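Local atomic coordinates of signal peptidase I (Enterococcus faecalis, PDB entry 4ME8), a protein that probably cleaves hydrophobic N-terminal signal or leader sequences from secreted proteins, as a serine endopeptidase of the S26 signal peptidase family. Residues 32-43 with 126-137. Numbering follows the deposited sequence.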
ATOM      1  N   ILE A  32       7.639  -1.954   6.654  1.00 43.17           N
ATOM      2  CA  ILE A  32       6.829  -3.163   6.603  1.00 43.24           C
ATOM      3  C   ILE A  32       6.154  -3.311   7.958  1.00 42.96           C
ATOM      4  O   ILE A  32       6.802  -3.191   8.996  1.00 42.81           O
ATOM      5  CB  ILE A  32       7.678  -4.401   6.241  1.00 44.74           C
ATOM      6  CG1 ILE A  32       8.004  -4.346   4.752  1.00 44.40           C
ATOM      7  CG2 ILE A  32       6.933  -5.697   6.542  1.00 45.82           C
ATOM      8  CD1 ILE A  32       9.164  -5.219   4.357  1.00 47.86           C
ATOM      9  N   ILE A  33       4.844  -3.546   7.932  1.00 41.96           N
ATOM     10  CA  ILE A  33       4.064  -3.607   9.159  1.00 43.56           C
ATOM     11  C   ILE A  33       3.195  -4.852   9.235  1.00 45.36           C
ATOM     12  O   ILE A  33       2.626  -5.289   8.231  1.00 44.92           O
ATOM     13  CB  ILE A  33       3.194  -2.345   9.339  1.00 43.03           C
ATOM     14  CG1 ILE A  33       2.344  -2.059   8.097  1.00 40.94           C
ATOM     15  CG2 ILE A  33       4.077  -1.137   9.627  1.00 43.18           C
ATOM     16  CD1 ILE A  33       1.331  -0.960   8.327  1.00 40.96           C
ATOM     17  N   ALA A  34       3.094  -5.415  10.436  1.00 48.36           N
ATOM     18  CA  ALA A  34       2.260  -6.582  10.673  1.00 50.73           C
ATOM     19  C   ALA A  34       0.969  -6.180  11.385  1.00 52.22           C
ATOM     20  O   ALA A  34       0.990  -5.347  12.296  1.00 53.52           O
ATOM     21  CB  ALA A  34       3.016  -7.609  11.485  1.00 53.88           C
ATOM     22  N   PHE A  35      -0.140  -6.787  10.962  1.00 52.14           N
ATOM     23  CA  PHE A  35      -1.488  -6.438  11.431  1.00 53.54           C
ATOM     24  C   PHE A  35      -2.495  -7.532  11.053  1.00 54.75           C
ATOM     25  O   PHE A  35      -2.269  -8.265  10.091  1.00 53.20           O
ATOM     26  CB  PHE A  35      -1.935  -5.123  10.799  1.00 50.65           C
ATOM     27  CG  PHE A  35      -1.876  -5.128   9.295  1.00 47.33           C
ATOM     28  CD1 PHE A  35      -0.723  -4.744   8.637  1.00 44.44           C
ATOM     29  CD2 PHE A  35      -2.971  -5.530   8.542  1.00 47.34           C
ATOM     30  CE1 PHE A  35      -0.659  -4.762   7.261  1.00 42.45           C
ATOM     31  CE2 PHE A  35      -2.912  -5.549   7.166  1.00 44.87           C
ATOM     32  CZ  PHE A  35      -1.756  -5.164   6.524  1.00 42.33           C
ATOM     33  N   PRO A  36      -3.617  -7.634  11.791  1.00 58.58           N
ATOM     34  CA  PRO A  36      -4.641  -8.582  11.370  1.00 60.76           C
ATOM     35  C   PRO A  36      -5.316  -8.099  10.091  1.00 59.27           C
ATOM     36  O   PRO A  36      -5.686  -6.924   9.999  1.00 58.25           O
ATOM     37  CB  PRO A  36      -5.637  -8.586  12.542  1.00 65.14           C
ATOM     38  CG  PRO A  36      -4.983  -7.841  13.652  1.00 66.21           C
ATOM     39  CD  PRO A  36      -4.028  -6.901  12.999  1.00 61.65           C
ATOM     40  N   SER A  37      -5.456  -8.991   9.111  1.00 60.29           N
ATOM     41  CA  SER A  37      -6.083  -8.633   7.835  1.00 60.88           C
ATOM     42  C   SER A  37      -7.504  -8.114   8.051  1.00 61.91           C
ATOM     43  O   SER A  37      -8.267  -8.724   8.781  1.00 65.04           O
ATOM     44  CB  SER A  37      -6.131  -9.819   6.869  1.00 62.51           C
ATOM     45  OG  SER A  37      -6.931  -9.494   5.731  1.00 64.25           O
ATOM     46  N   PRO A  38      -7.848  -6.974   7.424  1.00 60.97           N
ATOM     47  CA  PRO A  38      -9.216  -6.447   7.470  1.00 63.45           C
ATOM     48  C   PRO A  38     -10.246  -7.402   6.889  1.00 66.38           C
ATOM     49  O   PRO A  38     -11.427  -7.304   7.224  1.00 70.37           O
ATOM     50  CB  PRO A  38      -9.137  -5.182   6.617  1.00 60.65           C
ATOM     51  CG  PRO A  38      -7.723  -4.747   6.718  1.00 57.82           C
ATOM     52  CD  PRO A  38      -6.909  -6.003   6.829  1.00 57.38           C
ATOM     53  N   ARG A  39      -9.798  -8.310   6.025  1.00 65.51           N
ATOM     54  CA  ARG A  39     -10.676  -9.325   5.461  1.00 69.15           C
ATOM     55  C   ARG A  39     -11.070 -10.381   6.487  1.00 72.66           C
ATOM     56  O   ARG A  39     -12.245 -10.520   6.806  1.00 76.47           O
ATOM     57  CB  ARG A  39     -10.034  -9.997   4.239  1.00 67.00           C
ATOM     58  CG  ARG A  39     -11.078 -10.579   3.298  1.00 69.83           C
ATOM     59  CD  ARG A  39     -10.479 -11.108   2.009  1.00 67.84           C
ATOM     60  NE  ARG A  39      -9.950 -10.062   1.127  1.00 63.83           N
ATOM     61  CZ  ARG A  39     -10.692  -9.264   0.357  1.00 65.68           C
ATOM     62  NH1 ARG A  39     -12.016  -9.330   0.368  1.00 68.01           N
ATOM     63  NH2 ARG A  39     -10.100  -8.366  -0.420  1.00 65.00           N
ATOM     64  N   ASN A  40     -10.089 -11.107   7.012  1.00 72.76           N
ATOM     65  CA  ASN A  40     -10.368 -12.297   7.825  1.00 78.00           C
ATOM     66  C   ASN A  40      -9.672 -12.352   9.192  1.00 77.97           C
ATOM     67  O   ASN A  40      -9.762 -13.367   9.891  1.00 80.89           O
ATOM     68  CB  ASN A  40     -10.007 -13.545   7.019  1.00 80.25           C
ATOM     69  CG  ASN A  40      -8.541 -13.579   6.613  1.00 79.83           C
ATOM     70  OD1 ASN A  40      -7.828 -12.576   6.696  1.00 75.77           O
ATOM     71  ND2 ASN A  40      -8.085 -14.741   6.167  1.00 85.17           N
ATOM     72  N   GLY A  41      -8.987 -11.278   9.577  1.00 74.29           N
ATOM     73  CA  GLY A  41      -8.268 -11.234  10.856  1.00 76.48           C
ATOM     74  C   GLY A  41      -6.961 -12.028  10.931  1.00 75.44           C
ATOM     75  O   GLY A  41      -6.372 -12.140  12.008  1.00 75.50           O
ATOM     76  N   GLN A  42      -6.500 -12.573   9.804  1.00 74.42           N
ATOM     77  CA  GLN A  42      -5.260 -13.363   9.775  1.00 74.51           C
ATOM     78  C   GLN A  42      -4.067 -12.434   9.790  1.00 67.81           C
ATOM     79  O   GLN A  42      -4.015 -11.481   9.021  1.00 61.69           O
ATOM     80  CB  GLN A  42      -5.184 -14.234   8.516  1.00 78.02           C
ATOM     81  CG  GLN A  42      -6.216 -15.349   8.469  1.00 87.92           C
ATOM     82  CD  GLN A  42      -5.962 -16.440   9.490  1.00 95.81           C
ATOM     83  OE1 GLN A  42      -4.812 -16.789   9.769  1.00101.83           O
ATOM     84  NE2 GLN A  42      -7.041 -16.992  10.050  1.00100.86           N
ATOM     85  N   ARG A  43      -3.098 -12.714  10.656  1.00 69.00           N
ATOM     86  CA  ARG A  43      -1.908 -11.883  10.709  1.00 66.24           C
ATOM     87  C   ARG A  43      -1.245 -11.882   9.324  1.00 60.73           C
ATOM     88  O   ARG A  43      -1.092 -12.919   8.687  1.00 59.27           O
ATOM     89  CB  ARG A  43      -0.929 -12.345  11.793  1.00 70.37           C
ATOM     90  CG  ARG A  43      -0.168 -11.178  12.398  1.00 74.17           C
ATOM     91  CD  ARG A  43       1.182 -11.528  13.013  1.00 79.81           C
ATOM     92  NE  ARG A  43       1.742 -10.334  13.651  1.00 84.98           N
ATOM     93  CZ  ARG A  43       3.020 -10.145  13.987  1.00 90.70           C
ATOM     94  NH1 ARG A  43       3.957 -11.062  13.751  1.00 92.80           N
ATOM     95  NH2 ARG A  43       3.361  -8.996  14.562  1.00 92.60           N
ATOM     96  N   PHE A 126      -8.811  -5.103   0.192  1.00 55.33           N
ATOM     97  CA  PHE A 126      -9.463  -5.102   1.520  1.00 55.83           C
ATOM     98  C   PHE A 126      -9.612  -3.718   2.188  1.00 55.22           C
ATOM     99  O   PHE A 126     -10.093  -3.622   3.323  1.00 57.03           O
ATOM    100  CB  PHE A 126      -8.862  -6.153   2.485  1.00 55.01           C
ATOM    101  CG  PHE A 126      -7.406  -5.949   2.866  1.00 51.79           C
ATOM    102  CD1 PHE A 126      -6.877  -4.692   3.139  1.00 49.61           C
ATOM    103  CD2 PHE A 126      -6.584  -7.053   3.034  1.00 51.11           C
ATOM    104  CE1 PHE A 126      -5.557  -4.537   3.512  1.00 46.91           C
ATOM    105  CE2 PHE A 126      -5.258  -6.910   3.417  1.00 49.22           C
ATOM    106  CZ  PHE A 126      -4.743  -5.649   3.661  1.00 47.57           C
ATOM    107  N   GLY A 127      -9.219  -2.654   1.491  1.00 52.87           N
ATOM    108  CA  GLY A 127      -9.452  -1.299   1.984  1.00 52.50           C
ATOM    109  C   GLY A 127      -8.424  -0.877   3.013  1.00 49.82           C
ATOM    110  O   GLY A 127      -7.392  -1.517   3.157  1.00 48.57           O
ATOM    111  N   PHE A 128      -8.714   0.196   3.740  1.00 50.24           N
ATOM    112  CA  PHE A 128      -7.747   0.780   4.671  1.00 48.77           C
ATOM    113  C   PHE A 128      -7.537  -0.083   5.917  1.00 49.83           C
ATOM    114  O   PHE A 128      -8.433  -0.821   6.332  1.00 51.44           O
ATOM    115  CB  PHE A 128      -8.170   2.197   5.089  1.00 50.32           C
ATOM    116  CG  PHE A 128      -8.288   3.167   3.940  1.00 50.07           C
ATOM    117  CD1 PHE A 128      -7.154   3.612   3.259  1.00 46.75           C
ATOM    118  CD2 PHE A 128      -9.541   3.647   3.537  1.00 52.99           C
ATOM    119  CE1 PHE A 128      -7.266   4.510   2.205  1.00 46.39           C
ATOM    120  CE2 PHE A 128      -9.652   4.539   2.479  1.00 52.59           C
ATOM    121  CZ  PHE A 128      -8.512   4.969   1.814  1.00 49.56           C
ATOM    122  N   VAL A 129      -6.346   0.035   6.511  1.00 48.42           N
ATOM    123  CA  VAL A 129      -5.994  -0.698   7.727  1.00 50.06           C
ATOM    124  C   VAL A 129      -6.019   0.238   8.937  1.00 52.63           C
ATOM    125  O   VAL A 129      -5.450   1.325   8.889  1.00 51.42           O
ATOM    126  CB  VAL A 129      -4.580  -1.320   7.595  1.00 47.54           C
ATOM    127  CG1 VAL A 129      -4.157  -2.004   8.896  1.00 48.70           C
ATOM    128  CG2 VAL A 129      -4.543  -2.283   6.412  1.00 46.03           C
ATOM    129  N   LYS A 130      -6.667  -0.172  10.023  1.00 57.04           N
ATOM    130  CA  LYS A 130      -6.668   0.647  11.243  1.00 61.10           C
ATOM    131  C   LYS A 130      -5.271   0.664  11.857  1.00 59.68           C
ATOM    132  O   LYS A 130      -4.697  -0.392  12.112  1.00 59.62           O
ATOM    133  CB  LYS A 130      -7.716   0.159  12.265  1.00 67.05           C
ATOM    134  CG  LYS A 130      -9.143   0.510  11.861  1.00 70.44           C
ATOM    135  CD  LYS A 130     -10.166   0.455  12.989  1.00 77.97           C
ATOM    136  CE  LYS A 130     -11.320   1.411  12.676  1.00 81.13           C
ATOM    137  NZ  LYS A 130     -12.579   1.130  13.422  1.00 88.56           N
ATOM    138  N   GLN A 131      -4.728   1.868  12.057  1.00 59.06           N
ATOM    139  CA  GLN A 131      -3.444   2.058  12.749  1.00 58.80           C
ATOM    140  C   GLN A 131      -3.378   1.279  14.062  1.00 61.84           C
ATOM    141  O   GLN A 131      -2.408   0.567  14.313  1.00 60.93           O
ATOM    142  CB  GLN A 131      -3.203   3.540  13.060  1.00 60.29           C
ATOM    143  CG  GLN A 131      -2.908   4.417  11.856  1.00 56.77           C
ATOM    144  CD  GLN A 131      -2.394   5.805  12.230  1.00 58.63           C
ATOM    145  OE1 GLN A 131      -2.147   6.111  13.388  1.00 60.28           O
ATOM    146  NE2 GLN A 131      -2.226   6.649  11.230  1.00 59.74           N
ATOM    147  N   ALA A 132      -4.421   1.414  14.880  1.00 65.92           N
ATOM    148  CA  ALA A 132      -4.488   0.766  16.189  1.00 70.51           C
ATOM    149  C   ALA A 132      -4.320  -0.761  16.146  1.00 70.86           C
ATOM    150  O   ALA A 132      -3.921  -1.365  17.144  1.00 74.71           O
ATOM    151  CB  ALA A 132      -5.793   1.123  16.870  1.00 75.72           C
ATOM    152  N   SER A 133      -4.622  -1.387  15.010  1.00 67.84           N
ATOM    153  CA  SER A 133      -4.490  -2.846  14.873  1.00 68.48           C
ATOM    154  C   SER A 133      -3.072  -3.307  14.441  1.00 65.18           C
ATOM    155  O   SER A 133      -2.792  -4.509  14.394  1.00 64.68           O
ATOM    156  CB  SER A 133      -5.558  -3.392  13.905  1.00 67.43           C
ATOM    157  OG  SER A 133      -5.357  -2.931  12.575  1.00 62.92           O
ATOM    158  N   VAL A 134      -2.178  -2.364  14.147  1.00 62.12           N
ATOM    159  CA  VAL A 134      -0.812  -2.704  13.750  1.00 59.68           C
ATOM    160  C   VAL A 134      -0.014  -3.166  14.968  1.00 64.28           C
ATOM    161  O   VAL A 134       0.130  -2.416  15.932  1.00 69.13           O
ATOM    162  CB  VAL A 134      -0.120  -1.508  13.064  1.00 56.27           C
ATOM    163  CG1 VAL A 134       1.342  -1.814  12.755  1.00 54.13           C
ATOM    164  CG2 VAL A 134      -0.868  -1.136  11.792  1.00 53.12           C
ATOM    165  N   GLU A 135       0.500  -4.397  14.922  1.00 65.21           N
ATOM    166  CA  GLU A 135       1.238  -4.980  16.063  1.00 70.28           C
ATOM    167  C   GLU A 135       2.755  -4.764  16.004  1.00 67.34           C
ATOM    168  O   GLU A 135       3.448  -4.969  16.998  1.00 69.88           O
ATOM    169  CB  GLU A 135       0.914  -6.474  16.286  1.00 76.12           C
ATOM    170  CG  GLU A 135       0.159  -7.195  15.172  1.00 78.15           C
ATOM    171  CD  GLU A 135      -0.382  -8.555  15.599  1.00 85.44           C
ATOM    172  OE1 GLU A 135       0.217  -9.192  16.505  1.00 88.78           O
ATOM    173  OE2 GLU A 135      -1.415  -8.981  15.020  1.00 89.27           O
ATOM    174  N   GLY A 136       3.276  -4.342  14.857  1.00 62.33           N
ATOM    175  CA  GLY A 136       4.682  -3.972  14.794  1.00 60.70           C
ATOM    176  C   GLY A 136       5.183  -3.491  13.450  1.00 54.93           C
ATOM    177  O   GLY A 136       4.584  -3.766  12.421  1.00 51.17           O
ATOM    178  N   VAL A 137       6.285  -2.747  13.489  1.00 54.42           N
ATOM    179  CA  VAL A 137       7.125  -2.504  12.324  1.00 51.46           C
ATOM    180  C   VAL A 137       8.135  -3.651  12.253  1.00 53.73           C
ATOM    181  O   VAL A 137       8.725  -4.028  13.278  1.00 56.29           O
ATOM    182  CB  VAL A 137       7.879  -1.162  12.446  1.00 51.47           C
ATOM    183  CG1 VAL A 137       8.862  -0.982  11.288  1.00 49.62           C
ATOM    184  CG2 VAL A 137       6.884  -0.006  12.518  1.00 50.17           C
TER
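Strand 32-36 pairs antiparallel with the edge strand 136-137 through a classic beta bulge, Glu135 and Gly136 both facing Ala34. Ala34 N gives a nearly straight bond to Gly136 O (3.0 Å, 164° at the hydrogen); Glu135 N returns one to Ala34 O at 2.8 Å. On the sheet face carrying Ile33 and Val137, Ile33 also meets Val134, its CB lying 3.9 Å from Val134 CG1.

Val129, from the other part of segment 126-137, packs on Phe35. The Phe35 torsion, with CG between the backbone N and the carbonyl carbon (chi1 55°), turns the ring so that one face meets Val129 CG1, 4.0 Å from the ring centroid, while Phe126 CZ comes up to its edge in plane. The Phe35 side chain also touches Val44 and Lys46, a predicted active-site residue. The Phe126 ring in turn carries Pro38 on one face, CD almost exactly above the centre at 3.7 Å. Phe126 CB lies over one face of the Arg39 guanidinium, whose NE forms a salt bridge with Asp121.

Back at the bulge, Arg43, extended from CG to NE, brings NE to Glu135 OE1 at 3.4 Å, guanidinium and carboxylate planes 57° apart, with Ala34 CB over one guanidinium face. That long, twisted salt bridge suggests a modest electrostatic contribution, so the backbone bonds and apolar packing probably provide most of the hold, with Phe35 linking this edge to the predicted catalytic lysine.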